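Local coordinates for dihydropyrimidinase (Dictyostelium discoideum, PDB 2FTW), which catalyses the reversible, zinc-dependent hydrolytic ring opening of dihydropyrimidines, the second step of reductive pyrimidine degradation, at residues F294-P299 with G323-T328; K334-D339 with K343-V348; V351-S356 with N425-I430. All blocks are in the same frame, centred on the assembly; numbering follows the deposited sequence.

The three contacts follow one another along the chain; contact 1 lies at the zinc site, and contacts 2 and 3 each adjoin it. Contact 1 holds the zinc ligand D325, and its two segments each join contact 2, whose centre is about 12 Å away: V295 O probably accepts from G347 N (2.8 Å), and C327 N probably donates to V348 O (2.9 Å). N346 in contact 2 probably binds substrate, as inferred from related enzymes. Contact 3 lies about 13 Å from contact 1, centre to centre; there N326 OD1 probably accepts from V351 N. F427 is about 10 Å from D325 between nearest side-chain atoms. Contacts 2 and 3 are about 21 Å apart at their centres and meet through V348 and I426.

Contact 1. Residues F294-P299 with G323-T328; sequences FVMGPP and GTDNCT. With ZN (zinc ion), chain B.
M296 and D325 face each other from two irregular segments whose backbones stay well apart, the closest CA pair being M296 CA and C327 CA at 8.6 Å. The gap is bridged by side chains. M296 sends its thioether across, with CG lodged between the backbone N and the carbonyl carbon (chi1 62°) and the chain turning at its last torsion, which leaves the terminal methyl nearest the carboxylate. M296 CE sits 3.3 Å from D325 OD2, the two side chains crossing obliquely. From the next residue, G297 O lies 4.1 Å from D325 OD2, a proximity of two acceptors and not a bond, and a cis peptide then leads into P298. The backbone of D325 has left-handed helical angles. Its other oxygen does the metal work: D325 OD1 is 2.6 Å from the zinc ion, whereas D325 OD2 stays 3.5 Å from it, so the carboxylate binds through one oxygen while the other is turned to the methionine methyl. H66, H68 and carboxylated K158 are the other protein ligands of this zinc. H216 hydrogen-bonds to M296 O in the 294-299 segment. All three touching residues are buried. This is one half of the binuclear site of the hydantoinase/dihydropyrimidinase family, built on a (beta-alpha)8 barrel, in which carboxylated K158 bridges two zinc ions and H191 and H247 bind the second.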
loop_
_atom_site.group_PDB
_atom_site.type_symbol
_atom_site.label_atom_id
_atom_site.label_comp_id
_atom_site.label_asym_id
_atom_site.label_seq_id
_atom_site.Cartn_x
_atom_site.Cartn_y
_atom_site.Cartn_z
ATOM N N PHE A 294 17.410 28.322 -5.461
ATOM C CA PHE A 294 16.882 27.090 -4.872
ATOM C C PHE A 294 17.155 25.871 -5.745
ATOM O O PHE A 294 16.738 24.755 -5.401
ATOM C CB PHE A 294 15.389 27.226 -4.607
ATOM C CG PHE A 294 15.053 28.047 -3.394
ATOM C CD1 PHE A 294 15.230 29.422 -3.398
ATOM C CD2 PHE A 294 14.503 27.459 -2.272
ATOM C CE1 PHE A 294 14.894 30.186 -2.297
ATOM C CE2 PHE A 294 14.160 28.222 -1.178
ATOM C CZ PHE A 294 14.367 29.594 -1.193
ATOM N N VAL A 295 17.852 26.089 -6.865
ATOM C CA VAL A 295 18.164 25.026 -7.808
ATOM C C VAL A 295 19.257 24.100 -7.252
ATOM O O VAL A 295 20.347 24.530 -6.834
ATOM C CB VAL A 295 18.560 25.579 -9.223
ATOM C CG1 VAL A 295 19.074 24.477 -10.131
ATOM C CG2 VAL A 295 17.358 26.273 -9.890
ATOM N N MET A 296 18.920 22.815 -7.238
ATOM C CA MET A 296 19.844 21.750 -6.893
ATOM C C MET A 296 19.307 20.480 -7.551
ATOM O O MET A 296 18.229 20.503 -8.142
ATOM C CB MET A 296 19.926 21.575 -5.377
ATOM C CG MET A 296 18.629 21.164 -4.700
ATOM S SD MET A 296 18.907 20.437 -3.074
ATOM C CE MET A 296 19.477 18.783 -3.483
ATOM N N GLY A 297 20.039 19.380 -7.430
ATOM C CA GLY A 297 19.633 18.123 -8.053
ATOM C C GLY A 297 19.761 16.957 -7.093
ATOM O O GLY A 297 20.811 16.799 -6.463
ATOM N N PRO A 298 18.693 16.146 -6.955
ATOM C CA PRO A 298 17.367 16.361 -7.535
ATOM C C PRO A 298 16.722 17.653 -7.038
ATOM O O PRO A 298 17.081 18.146 -5.969
ATOM C CB PRO A 298 16.553 15.148 -7.065
ATOM C CG PRO A 298 17.397 14.450 -6.045
ATOM C CD PRO A 298 18.790 14.871 -6.225
ATOM N N PRO A 299 15.774 18.206 -7.814
ATOM C CA PRO A 299 15.147 19.443 -7.363
ATOM C C PRO A 299 14.331 19.279 -6.081
ATOM O O PRO A 299 13.852 18.177 -5.773
ATOM C CB PRO A 299 14.222 19.837 -8.532
ATOM C CG PRO A 299 14.552 18.935 -9.666
ATOM C CD PRO A 299 15.237 17.737 -9.102
ATOM N N GLY A 323 21.206 14.844 6.007
ATOM C CA GLY A 323 22.371 15.582 5.512
ATOM C C GLY A 323 21.926 16.966 5.054
ATOM O O GLY A 323 20.791 17.364 5.304
ATOM N N THR A 324 22.813 17.698 4.391
ATOM C CA THR A 324 22.494 19.033 3.853
ATOM C C THR A 324 22.661 19.149 2.337
ATOM O O THR A 324 21.977 19.945 1.693
ATOM C CB THR A 324 23.369 20.151 4.488
ATOM O OG1 THR A 324 23.174 21.371 3.765
ATOM C CG2 THR A 324 24.835 19.818 4.418
ATOM N N ASP A 325 23.593 18.384 1.779
ATOM C CA ASP A 325 24.017 18.582 0.402
ATOM C C ASP A 325 24.529 20.023 0.234
ATOM O O ASP A 325 24.248 20.702 -0.767
ATOM C CB ASP A 325 22.857 18.295 -0.557
ATOM C CG ASP A 325 23.318 17.977 -1.964
ATOM O OD1 ASP A 325 24.516 18.144 -2.266
ATOM O OD2 ASP A 325 22.467 17.555 -2.776
ATOM N N ASN A 326 25.296 20.476 1.220
ATOM C CA ASN A 326 25.678 21.876 1.299
ATOM C C ASN A 326 26.628 22.179 0.166
ATOM O O ASN A 326 27.790 21.764 0.199
ATOM C CB ASN A 326 26.327 22.237 2.642
ATOM C CG ASN A 326 26.532 23.729 2.788
ATOM O OD1 ASN A 326 25.660 24.434 3.290
ATOM N ND2 ASN A 326 27.649 24.226 2.279
ATOM N N CYS A 327 26.132 22.922 -0.815
ATOM C CA CYS A 327 26.857 23.150 -2.055
ATOM C C CYS A 327 26.584 24.559 -2.564
ATOM O O CYS A 327 25.850 24.741 -3.511
ATOM C CB CYS A 327 26.404 22.115 -3.093
ATOM S SG CYS A 327 27.489 22.019 -4.490
ATOM N N THR A 328 27.192 25.549 -1.929
ATOM C CA THR A 328 26.749 26.924 -2.070
ATOM C C THR A 328 27.494 27.732 -3.133
ATOM O O THR A 328 28.715 27.646 -3.266
ATOM C CB THR A 328 26.823 27.675 -0.729
ATOM O OG1 THR A 328 28.116 27.502 -0.147
ATOM C CG2 THR A 328 25.747 27.184 0.251
HETATM ZN ZN ZN B . 25.567 15.979 -3.193
#

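Contact 2. Residues K334-D339 with K343-V348; sequences KAMGKD and KIPNGV
K334 reaches P345 and G347 because its chain bends once, at chi2 (-75°), and runs straight from there to the ammonium group; M336 instead curls at its last torsion (chi3 -87°), which brings its methyl against the CG-CD edge of the P345 ring. The lysine nitrogen ends between two backbone carbonyls of the 343-348 segment. K334 NZ donates to P345 O at 2.9 Å, meeting it almost head-on with a C=O...N angle of 166°, and to G347 O at 2.8 Å, which it approaches on a more bent line and slightly tilted from the carbonyl plane. On the way there the aliphatic part of the lysine crosses I344 at about a right angle, with K334 CD 3.8 Å from I344 CG2. The ring of P345 is met by M336 CE, 3.7 Å from P345 CG. The backbones themselves close up at G337, whose CA lies 3.7 Å from I344 N. Within the second segment N346 ND2 donates to I344 O at 3.0 Å, a bent bond that restrains the side-chain amide. A292 O gives K334 NZ a third, weak acceptor. The ammonium group is buried, so neutral carbonyl oxygens probably carry much of its solvation, and the lysine probably helps to hold the chain on both flanks of N346, at P345 and G347.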
loop_
_atom_site.group_PDB
_atom_site.type_symbol
_atom_site.label_atom_id
_atom_site.label_comp_id
_atom_site.label_asym_id
_atom_site.label_seq_id
_atom_site.Cartn_x
_atom_site.Cartn_y
_atom_site.Cartn_z
ATOM N N LYS A 334 25.547 31.726 -9.699
ATOM C CA LYS A 334 24.220 31.300 -10.152
ATOM C C LYS A 334 23.859 31.898 -11.520
ATOM O O LYS A 334 23.325 31.190 -12.373
ATOM C CB LYS A 334 23.141 31.636 -9.115
ATOM C CG LYS A 334 23.221 30.806 -7.838
ATOM C CD LYS A 334 22.721 29.361 -8.035
ATOM C CE LYS A 334 22.747 28.579 -6.726
ATOM N NZ LYS A 334 22.192 27.198 -6.874
ATOM N N ALA A 335 24.186 33.176 -11.729
ATOM C CA ALA A 335 23.867 33.909 -12.983
ATOM C C ALA A 335 24.523 33.372 -14.268
ATOM O O ALA A 335 24.119 33.757 -15.370
ATOM C CB ALA A 335 24.203 35.380 -12.824
ATOM N N MET A 336 25.517 32.494 -14.133
ATOM C CA MET A 336 26.022 31.699 -15.267
ATOM C C MET A 336 24.914 31.033 -16.102
ATOM O O MET A 336 25.096 30.803 -17.296
ATOM C CB MET A 336 26.968 30.584 -14.783
ATOM C CG MET A 336 28.364 31.006 -14.348
ATOM S SD MET A 336 29.364 29.539 -13.881
ATOM C CE MET A 336 28.963 29.323 -12.154
ATOM N N GLY A 337 23.793 30.685 -15.473
ATOM C CA GLY A 337 22.690 30.028 -16.177
ATOM C C GLY A 337 21.482 30.914 -16.443
ATOM O O GLY A 337 20.376 30.405 -16.566
ATOM N N LYS A 338 21.691 32.229 -16.550
ATOM C CA LYS A 338 20.583 33.191 -16.648
ATOM C C LYS A 338 19.677 33.009 -17.871
ATOM O O LYS A 338 18.501 33.347 -17.811
ATOM C CB LYS A 338 21.084 34.643 -16.558
ATOM C CG LYS A 338 21.940 35.110 -17.724
ATOM C CD LYS A 338 22.576 36.487 -17.413
ATOM C CE LYS A 338 22.572 37.433 -18.621
ATOM N NZ LYS A 338 23.628 37.119 -19.628
ATOM N N ASP A 339 20.223 32.483 -18.966
ATOM C CA ASP A 339 19.430 32.128 -20.140
ATOM C C ASP A 339 19.312 30.603 -20.338
ATOM O O ASP A 339 18.869 30.164 -21.396
ATOM C CB ASP A 339 20.047 32.730 -21.414
ATOM C CG ASP A 339 20.560 34.150 -21.219
ATOM O OD1 ASP A 339 19.805 34.997 -20.688
ATOM O OD2 ASP A 339 21.721 34.415 -21.620
ATOM N N LYS A 343 22.758 25.376 -16.866
ATOM C CA LYS A 343 24.057 25.943 -16.538
ATOM C C LYS A 343 24.066 26.678 -15.202
ATOM O O LYS A 343 25.122 27.165 -14.761
ATOM C CB LYS A 343 24.509 26.867 -17.664
ATOM C CG LYS A 343 24.723 26.127 -18.983
ATOM C CD LYS A 343 24.990 27.103 -20.091
ATOM C CE LYS A 343 25.342 26.402 -21.387
ATOM N NZ LYS A 343 25.300 27.379 -22.520
ATOM N N ILE A 344 22.905 26.745 -14.550
ATOM C CA ILE A 344 22.842 27.168 -13.159
ATOM C C ILE A 344 23.611 26.145 -12.295
ATOM O O ILE A 344 23.242 24.973 -12.271
ATOM C CB ILE A 344 21.386 27.270 -12.646
ATOM C CG1 ILE A 344 20.567 28.264 -13.500
ATOM C CG2 ILE A 344 21.371 27.702 -11.175
ATOM C CD1 ILE A 344 19.111 28.436 -13.078
ATOM N N PRO A 345 24.696 26.577 -11.604
ATOM C CA PRO A 345 25.369 25.660 -10.676
ATOM C C PRO A 345 24.406 25.132 -9.629
ATOM O O PRO A 345 23.742 25.910 -8.949
ATOM C CB PRO A 345 26.466 26.528 -10.042
ATOM C CG PRO A 345 26.077 27.936 -10.350
ATOM C CD PRO A 345 25.390 27.874 -11.663
ATOM N N ASN A 346 24.315 23.810 -9.541
ATOM C CA ASN A 346 23.350 23.143 -8.691
ATOM C C ASN A 346 23.826 23.124 -7.247
ATOM O O ASN A 346 24.954 22.711 -6.964
ATOM C CB ASN A 346 23.126 21.699 -9.161
ATOM C CG ASN A 346 22.074 21.574 -10.279
ATOM O OD1 ASN A 346 21.441 20.525 -10.412
ATOM N ND2 ASN A 346 21.908 22.621 -11.090
ATOM N N GLY A 347 22.967 23.563 -6.339
ATOM C CA GLY A 347 23.236 23.447 -4.914
ATOM C C GLY A 347 22.660 24.552 -4.057
ATOM O O GLY A 347 22.530 25.703 -4.499
ATOM N N VAL A 348 22.321 24.188 -2.821
ATOM C CA VAL A 348 21.822 25.127 -1.819
ATOM C C VAL A 348 22.614 25.029 -0.493
ATOM O O VAL A 348 23.524 24.197 -0.353
ATOM C CB VAL A 348 20.305 24.910 -1.564
ATOM C CG1 VAL A 348 19.545 25.107 -2.844
ATOM C CG2 VAL A 348 20.031 23.512 -0.989
#

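Contact 3. Residues V351-S356 with N425-I430; sequences VEDRMS and NIFEGI
D353 meets N425 and F427 in a small buried contact, the two backbones coming no nearer than 7.9 Å between D353 CA and F427 CA. The tight part is polar on one flank and apolar on the other. D353 and N425 extend toward each other from opposite directions, and N425 ND2 donates to D353 OD2 at 3.2 Å. This bond is nearly straight, with an N-H...O angle of 171°: the oxygen lies close to the amide plane and is met nearly along its own C-O axis, although carboxylate and amide planes are turned 56° apart. The backbone of D353 sets CB against the phenyl ring, 3.8 Å from F427 CD2; from there chi1 (-61°, CG anti to the carbonyl carbon) carries the carboxylate to N425. That ring is steadied by its own segment: I426 CG1 lies 3.8 Å above the centre of one face, and the I430 methyl CD1 stands in plane at the edge. The type I turn from N425 to E428 carries both partners of D353; the overlapping type II turn from F427 to I430 is the looser side and leads away from the 351-356 segment, with E428 and G429 exposed. The contact thus joins the approach to helix 354-363 with the loop before strand 431-441. Both ends of the N425 amide are employed: OD1 accepts from F427 N at 3.0 Å, in the carbonyl plane on a lone pair, forming an Asx turn, while ND2 also donates to H418 ND1. With its rotation so fixed, the amide presents an N-H to the buried aspartate, and this hydrogen bond probably helps to stabilise a negative charge there, while the F427 ring packs against the D353 CB methylene.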
loop_
_atom_site.group_PDB
_atom_site.type_symbol
_atom_site.label_atom_id
_atom_site.label_comp_id
_atom_site.label_asym_id
_atom_site.label_seq_id
_atom_site.Cartn_x
_atom_site.Cartn_y
_atom_site.Cartn_z
ATOM N N VAL A 351 24.170 23.549 6.081
ATOM C CA VAL A 351 25.009 23.046 7.181
ATOM C C VAL A 351 24.689 23.726 8.528
ATOM O O VAL A 351 24.580 23.044 9.557
ATOM C CB VAL A 351 26.521 23.114 6.842
ATOM C CG1 VAL A 351 27.079 24.533 7.008
ATOM C CG2 VAL A 351 27.297 22.113 7.702
ATOM N N GLU A 352 24.481 25.044 8.506
ATOM C CA GLU A 352 24.186 25.780 9.739
ATOM C C GLU A 352 22.785 25.478 10.275
ATOM O O GLU A 352 22.587 25.268 11.467
ATOM C CB GLU A 352 24.336 27.299 9.531
ATOM C CG GLU A 352 24.257 28.110 10.850
ATOM C CD GLU A 352 24.584 29.583 10.682
ATOM O OE1 GLU A 352 25.167 29.988 9.656
ATOM O OE2 GLU A 352 24.291 30.359 11.610
ATOM N N ASP A 353 21.804 25.454 9.389
ATOM C CA ASP A 353 20.412 25.452 9.817
ATOM C C ASP A 353 19.739 24.080 9.892
ATOM O O ASP A 353 18.598 23.982 10.350
ATOM C CB ASP A 353 19.648 26.424 8.937
ATOM C CG ASP A 353 20.196 27.843 9.062
ATOM O OD1 ASP A 353 20.155 28.392 10.185
ATOM O OD2 ASP A 353 20.696 28.401 8.065
ATOM N N ARG A 354 20.450 23.026 9.494
ATOM C CA ARG A 354 19.885 21.660 9.455
ATOM C C ARG A 354 19.156 21.312 10.736
ATOM O O ARG A 354 17.993 20.972 10.719
ATOM C CB ARG A 354 20.985 20.615 9.208
ATOM C CG ARG A 354 20.486 19.158 9.209
ATOM C CD ARG A 354 21.568 18.142 8.898
ATOM N NE ARG A 354 22.611 18.168 9.910
ATOM C CZ ARG A 354 22.936 17.177 10.741
ATOM N NH1 ARG A 354 23.895 17.392 11.637
ATOM N NH2 ARG A 354 22.334 15.992 10.697
ATOM N N MET A 355 19.838 21.414 11.859
ATOM C CA MET A 355 19.270 20.935 13.118
ATOM C C MET A 355 18.062 21.712 13.629
ATOM O O MET A 355 17.137 21.122 14.172
ATOM C CB MET A 355 20.369 20.852 14.174
ATOM C CG MET A 355 21.195 19.602 13.935
ATOM S SD MET A 355 22.469 19.342 15.113
ATOM C CE MET A 355 21.555 19.010 16.610
ATOM N N SER A 356 18.074 23.029 13.456
ATOM C CA SER A 356 16.951 23.856 13.873
ATOM C C SER A 356 15.768 23.643 12.937
ATOM O O SER A 356 14.622 23.632 13.375
ATOM C CB SER A 356 17.350 25.331 13.928
ATOM O OG SER A 356 18.121 25.593 15.088
ATOM N N ASN A 425 20.111 32.701 1.777
ATOM C CA ASN A 425 19.676 31.554 2.584
ATOM C C ASN A 425 18.288 31.081 2.109
ATOM O O ASN A 425 17.352 31.879 1.963
ATOM C CB ASN A 425 19.648 31.936 4.071
ATOM C CG ASN A 425 19.754 30.729 5.002
ATOM O OD1 ASN A 425 18.950 29.808 4.930
ATOM N ND2 ASN A 425 20.723 30.754 5.901
ATOM N N ILE A 426 18.158 29.782 1.846
ATOM C CA ILE A 426 16.886 29.231 1.378
ATOM C C ILE A 426 15.828 29.179 2.496
ATOM O O ILE A 426 14.633 29.180 2.219
ATOM C CB ILE A 426 17.061 27.852 0.687
ATOM C CG1 ILE A 426 17.527 26.781 1.675
ATOM C CG2 ILE A 426 18.026 27.989 -0.521
ATOM C CD1 ILE A 426 17.395 25.382 1.112
ATOM N N PHE A 427 16.290 29.170 3.747
ATOM C CA PHE A 427 15.417 29.221 4.924
ATOM C C PHE A 427 15.145 30.659 5.396
ATOM O O PHE A 427 14.662 30.865 6.499
ATOM C CB PHE A 427 16.005 28.381 6.078
ATOM C CG PHE A 427 16.414 27.003 5.668
ATOM C CD1 PHE A 427 15.446 26.057 5.285
ATOM C CD2 PHE A 427 17.756 26.650 5.620
ATOM C CE1 PHE A 427 15.817 24.777 4.874
ATOM C CE2 PHE A 427 18.141 25.370 5.218
ATOM C CZ PHE A 427 17.170 24.433 4.837
ATOM N N GLU A 428 15.408 31.648 4.541
ATOM C CA GLU A 428 15.143 33.053 4.887
ATOM C C GLU A 428 13.727 33.273 5.441
ATOM O O GLU A 428 12.734 32.809 4.862
ATOM C CB GLU A 428 15.357 33.955 3.671
ATOM C CG GLU A 428 15.282 35.447 3.974
ATOM C CD GLU A 428 16.505 35.979 4.695
ATOM O OE1 GLU A 428 17.633 35.521 4.394
ATOM O OE2 GLU A 428 16.339 36.885 5.543
ATOM N N GLY A 429 13.653 33.993 6.562
ATOM C CA GLY A 429 12.384 34.365 7.189
ATOM C C GLY A 429 11.685 33.266 7.967
ATOM O O GLY A 429 10.629 33.504 8.535
ATOM N N ILE A 430 12.266 32.067 8.014
ATOM C CA ILE A 430 11.633 30.935 8.697
ATOM C C ILE A 430 11.885 31.031 10.189
ATOM O O ILE A 430 13.036 31.063 10.612
ATOM C CB ILE A 430 12.160 29.588 8.160
ATOM C CG1 ILE A 430 11.658 29.390 6.716
ATOM C CG2 ILE A 430 11.741 28.424 9.079
ATOM C CD1 ILE A 430 12.139 28.113 6.041
#